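Local coordinates for protein serine proteinase inhibitor 1 (Myxoma virus, PDB 6BJ5) that inhibits serine proteases as a virally encoded serpin and is important in virulence, at residues 33-38 against 293-298; 198-203 against 211-216. All coordinates share one frame; numbering follows the deposited sequence.

Overall arrangement
Leaving the N terminus, the chain soon lays down the short strand 33-35 and turns into helix 37-49, which together supply one side of interaction 1. The other side, 293-298, arrives 255 residues later, so this contact closes a loop holding most of the chain and joins the start of that helix to a central strand of the large mixed sheet. Interaction 2 is nested inside that loop. It closes only a short connection, pairing strands 198-204 and 210-217 as a hairpin. The two centres are 20 Å apart and the nearest atoms about 9 Å, without touching, yet strands 33-35 and 210-217 each pair antiparallel with a strand of the second chain, consistent with both belonging to serpin sheet B.

Interaction 1: 33-38 against 293-298; sequences VVFSPY and VLQTSK
The side-chain amide of Q295 meets the backbone of S36 in a two-point grip. S36 N donates to Q295 OE1 over 2.9 Å, tilted from that carbonyl plane, and Q295 NE2 returns a bond to S36 O, also 2.9 Å. Glutamine suits the place because one flat group both accepts and donates, which fixes the rotation of the amide. Its CG stands roughly opposite the backbone N (chi1 -156°), and the extended chain carries the amide across to the turn. The same oxygen comes obliquely to the F35 ring, 3.1 Å from F35 CD1; the two side chains cross nearly at right angles, ring and amide planes 28° apart.

Further along, V34 CG2 packs 3.8 Å from S297 CB, one branch of the valine resting against the small CB of the serine. Water 1 links the V34 carbonyl to the S297 hydroxyl: it lies 2.9 Å from V34 O, to which it probably donates, and 2.8 Å from S297 OG.

Second-shell bonds hold the first shell. Q295 NE2 is also bonded to T312 OG1, and S297 OG to S310 OG. S36 is the N-cap of helix 37-49, its short hydroxyl able to accept from G39 N at the helix start while also bonding L29 O of the second chain.

By position this is the shutter region of the serpin fold, where the start of helix 37-49 packs against strand 293-302. That strand runs between 243-258 and 305-314, the latter consistent with an inserted reactive-centre loop, while strand 33-35 crosses it at 109° between the short strand axes and pairs with a strand of the second chain.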
# COMPACT_ATOMS: atom_id res chain seq x y z
N VAL A 33 10.24 3.80 -2.35
CA VAL A 33 9.18 3.63 -1.36
C VAL A 33 8.02 2.89 -2.02
O VAL A 33 7.64 3.22 -3.15
CB VAL A 33 8.72 4.98 -0.80
CG1 VAL A 33 7.61 4.77 0.22
CG2 VAL A 33 9.89 5.73 -0.22
N VAL A 34 7.48 1.90 -1.32
CA VAL A 34 6.29 1.18 -1.73
C VAL A 34 5.25 1.29 -0.62
O VAL A 34 5.57 1.39 0.57
CB VAL A 34 6.60 -0.29 -2.07
CG1 VAL A 34 7.60 -0.34 -3.21
CG2 VAL A 34 7.15 -1.00 -0.86
N PHE A 35 3.99 1.27 -1.01
CA PHE A 35 2.93 1.64 -0.08
C PHE A 35 1.64 0.94 -0.49
O PHE A 35 1.45 0.59 -1.66
CB PHE A 35 2.78 3.17 -0.11
CG PHE A 35 1.69 3.70 0.74
CD1 PHE A 35 1.66 3.46 2.10
CD2 PHE A 35 0.66 4.42 0.16
CE1 PHE A 35 0.63 3.99 2.89
CE2 PHE A 35 -0.35 4.92 0.91
CZ PHE A 35 -0.37 4.70 2.30
N SER A 36 0.76 0.71 0.47
CA SER A 36 -0.54 0.17 0.13
C SER A 36 -1.61 1.10 0.65
O SER A 36 -1.93 1.06 1.85
CB SER A 36 -0.76 -1.22 0.71
OG SER A 36 -2.10 -1.61 0.41
N PRO A 37 -2.17 1.97 -0.20
CA PRO A 37 -3.35 2.74 0.21
C PRO A 37 -4.53 1.86 0.60
O PRO A 37 -5.25 2.20 1.54
CB PRO A 37 -3.64 3.61 -1.03
CG PRO A 37 -2.92 2.95 -2.14
CD PRO A 37 -1.71 2.35 -1.55
N TYR A 38 -4.78 0.76 -0.11
CA TYR A 38 -5.88 -0.12 0.27
C TYR A 38 -5.67 -0.70 1.67
O TYR A 38 -6.60 -0.77 2.48
CB TYR A 38 -6.00 -1.26 -0.71
CG TYR A 38 -7.12 -2.22 -0.40
CD1 TYR A 38 -8.43 -1.90 -0.73
CD2 TYR A 38 -6.88 -3.44 0.22
CE1 TYR A 38 -9.46 -2.77 -0.48
CE2 TYR A 38 -7.92 -4.31 0.49
CZ TYR A 38 -9.21 -3.97 0.13
OH TYR A 38 -10.27 -4.80 0.37
N VAL A 293 0.77 3.68 14.01
CA VAL A 293 0.27 3.06 12.79
C VAL A 293 1.48 2.77 11.92
O VAL A 293 2.18 3.69 11.49
CB VAL A 293 -0.74 3.93 12.04
CG1 VAL A 293 -1.27 3.15 10.82
CG2 VAL A 293 -1.89 4.35 12.95
N LEU A 294 1.74 1.48 11.71
CA LEU A 294 2.90 1.04 10.94
C LEU A 294 2.46 0.15 9.80
O LEU A 294 1.54 -0.68 9.94
CB LEU A 294 3.90 0.30 11.82
CG LEU A 294 4.41 1.13 13.00
CD1 LEU A 294 5.44 0.33 13.79
CD2 LEU A 294 4.97 2.46 12.52
N GLN A 295 3.10 0.35 8.65
CA GLN A 295 2.89 -0.47 7.46
C GLN A 295 4.23 -0.95 6.92
O GLN A 295 5.14 -0.16 6.67
CB GLN A 295 2.13 0.32 6.38
CG GLN A 295 1.40 -0.56 5.41
CD GLN A 295 0.85 0.18 4.22
OE1 GLN A 295 1.58 0.57 3.30
NE2 GLN A 295 -0.46 0.43 4.25
N THR A 296 4.34 -2.26 6.73
CA THR A 296 5.48 -2.80 6.01
C THR A 296 4.95 -3.42 4.72
O THR A 296 3.99 -4.21 4.74
CB THR A 296 6.24 -3.83 6.85
OG1 THR A 296 5.42 -4.98 7.04
CG2 THR A 296 6.59 -3.27 8.19
N SER A 297 5.54 -3.01 3.61
CA SER A 297 5.12 -3.43 2.29
C SER A 297 6.32 -3.95 1.52
O SER A 297 7.47 -3.58 1.79
CB SER A 297 4.45 -2.29 1.51
OG SER A 297 3.34 -1.75 2.20
N LYS A 298 6.06 -4.85 0.59
CA LYS A 298 7.11 -5.33 -0.29
C LYS A 298 6.46 -5.53 -1.64
O LYS A 298 5.32 -6.02 -1.72
CB LYS A 298 7.74 -6.63 0.25
CG LYS A 298 9.02 -7.06 -0.48
CD LYS A 298 9.45 -8.44 -0.04
CE LYS A 298 10.61 -8.98 -0.84
NZ LYS A 298 10.81 -10.44 -0.52
O HOH W 1 4.88 0.30 3.22

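Interaction 2: 198-203 against 211-216; sequences YSVTEL and AMLLVV
The Y198 ring leans alongside V215, CD1 lying 4.1 Å from V215 CG1 in an oblique approach, while V200 CG2 sits in the ring plane at its edge. Around this cluster the F191 ring meets that of Y198 with planes about 20° apart, and the W235 ring is steeply inclined to it, its NE1 hydrogen-bonded to Y198 OH. These contacts flank a beta hairpin of the serpin's sheet B, strands 198-204 and 210-217 running antiparallel.

Three hydrogen-bonded pairs, S199 with V216, T201 with L214 and L203 with M212, carry six backbone bonds and alternate with the non-hydrogen-bonded pairs V200-V215 and E202-L213. The bond from L203 N to M212 O is 2.7 Å long and lies in the carbonyl plane. At the other end S199 N comes to V216 O over 3.1 Å and from 40° above that plane, a less directed contact.

On the face of V200 and V215, their CG2 methyls meet at 4.1 Å. Beta-branched valines fit here, lying side by side against W235 of helix 229-238. Farther along the same face E202 slants over L213: CG lies opposite the backbone N (chi1 -173°), which brings E202 OE1 to 3.6 Å from L213 CD2. Though buried, this carboxylate is answered by K23 NZ in a salt bridge and by Y21 OH, both of the second chain, a strand of which pairs with 210-217.

The reverse face is mostly apolar, with L203, M212, L214 and V216, but S199 and T201 add hydroxyls. Water 2 lies 2.6 Å from S199 OG and 2.6 Å from T201 OG1, and donates to L214 O at 3.0 Å.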
# COMPACT_ATOMS: atom_id res chain seq x y z
N TYR A 198 4.89 13.95 -18.77
CA TYR A 198 4.99 12.57 -18.31
C TYR A 198 4.08 11.72 -19.18
O TYR A 198 3.25 12.23 -19.93
CB TYR A 198 4.60 12.43 -16.83
CG TYR A 198 3.15 12.77 -16.47
CD1 TYR A 198 2.15 11.79 -16.52
CD2 TYR A 198 2.79 14.05 -16.06
CE1 TYR A 198 0.84 12.08 -16.18
CE2 TYR A 198 1.49 14.35 -15.73
CZ TYR A 198 0.52 13.36 -15.79
OH TYR A 198 -0.78 13.66 -15.46
N SER A 199 4.22 10.41 -19.04
CA SER A 199 3.33 9.46 -19.68
C SER A 199 2.74 8.54 -18.62
O SER A 199 3.23 8.45 -17.50
CB SER A 199 4.05 8.62 -20.72
OG SER A 199 4.99 7.82 -20.06
N VAL A 200 1.67 7.85 -19.00
CA VAL A 200 1.06 6.84 -18.15
C VAL A 200 0.72 5.66 -19.06
O VAL A 200 0.21 5.85 -20.16
CB VAL A 200 -0.20 7.36 -17.43
CG1 VAL A 200 -0.81 6.28 -16.54
CG2 VAL A 200 0.12 8.58 -16.60
N THR A 201 1.04 4.45 -18.60
CA THR A 201 0.92 3.27 -19.43
C THR A 201 0.35 2.14 -18.58
O THR A 201 0.82 1.92 -17.46
CB THR A 201 2.30 2.88 -20.00
OG1 THR A 201 2.84 3.98 -20.75
CG2 THR A 201 2.20 1.63 -20.88
N GLU A 202 -0.61 1.40 -19.12
CA GLU A 202 -1.30 0.37 -18.36
C GLU A 202 -0.78 -1.00 -18.75
O GLU A 202 -1.01 -1.47 -19.87
CB GLU A 202 -2.82 0.46 -18.56
CG GLU A 202 -3.52 -0.50 -17.63
CD GLU A 202 -5.01 -0.31 -17.54
OE1 GLU A 202 -5.45 0.82 -17.24
OE2 GLU A 202 -5.72 -1.32 -17.67
N LEU A 203 -0.15 -1.66 -17.80
CA LEU A 203 0.32 -3.02 -17.96
C LEU A 203 -0.68 -3.95 -17.30
O LEU A 203 -0.73 -4.01 -16.06
CB LEU A 203 1.70 -3.18 -17.32
CG LEU A 203 2.77 -2.19 -17.77
CD1 LEU A 203 3.90 -2.21 -16.77
CD2 LEU A 203 3.28 -2.59 -19.13
N ALA A 211 -4.14 -4.22 -12.66
CA ALA A 211 -3.20 -3.76 -13.68
C ALA A 211 -2.22 -2.77 -13.05
O ALA A 211 -2.51 -2.16 -12.02
CB ALA A 211 -3.95 -3.10 -14.84
N MET A 212 -1.09 -2.58 -13.72
CA MET A 212 -0.10 -1.62 -13.28
C MET A 212 -0.13 -0.40 -14.18
O MET A 212 -0.04 -0.51 -15.40
CB MET A 212 1.31 -2.21 -13.22
CG MET A 212 2.35 -1.18 -12.80
SD MET A 212 4.02 -1.80 -12.53
CE MET A 212 3.82 -2.57 -10.92
N LEU A 213 -0.31 0.75 -13.57
CA LEU A 213 -0.12 2.02 -14.24
C LEU A 213 1.32 2.41 -14.00
O LEU A 213 1.76 2.47 -12.85
CB LEU A 213 -1.08 3.08 -13.68
CG LEU A 213 -2.57 2.74 -13.83
CD1 LEU A 213 -3.41 3.82 -13.20
CD2 LEU A 213 -2.96 2.55 -15.30
N LEU A 214 2.05 2.64 -15.08
CA LEU A 214 3.43 3.08 -15.02
C LEU A 214 3.45 4.54 -15.47
O LEU A 214 2.95 4.87 -16.55
CB LEU A 214 4.30 2.17 -15.88
CG LEU A 214 5.76 2.56 -16.16
CD1 LEU A 214 6.62 2.41 -14.90
CD2 LEU A 214 6.32 1.72 -17.27
N VAL A 215 3.97 5.40 -14.60
CA VAL A 215 3.99 6.85 -14.75
C VAL A 215 5.45 7.26 -14.88
O VAL A 215 6.22 7.12 -13.92
CB VAL A 215 3.33 7.52 -13.53
CG1 VAL A 215 3.31 9.06 -13.66
CG2 VAL A 215 1.92 6.97 -13.31
N VAL A 216 5.84 7.79 -16.04
CA VAL A 216 7.24 8.17 -16.27
C VAL A 216 7.28 9.69 -16.46
O VAL A 216 6.91 10.18 -17.54
CB VAL A 216 7.84 7.45 -17.49
CG1 VAL A 216 9.29 7.91 -17.67
CG2 VAL A 216 7.74 5.92 -17.38
O HOH W 2 4.23 5.47 -19.17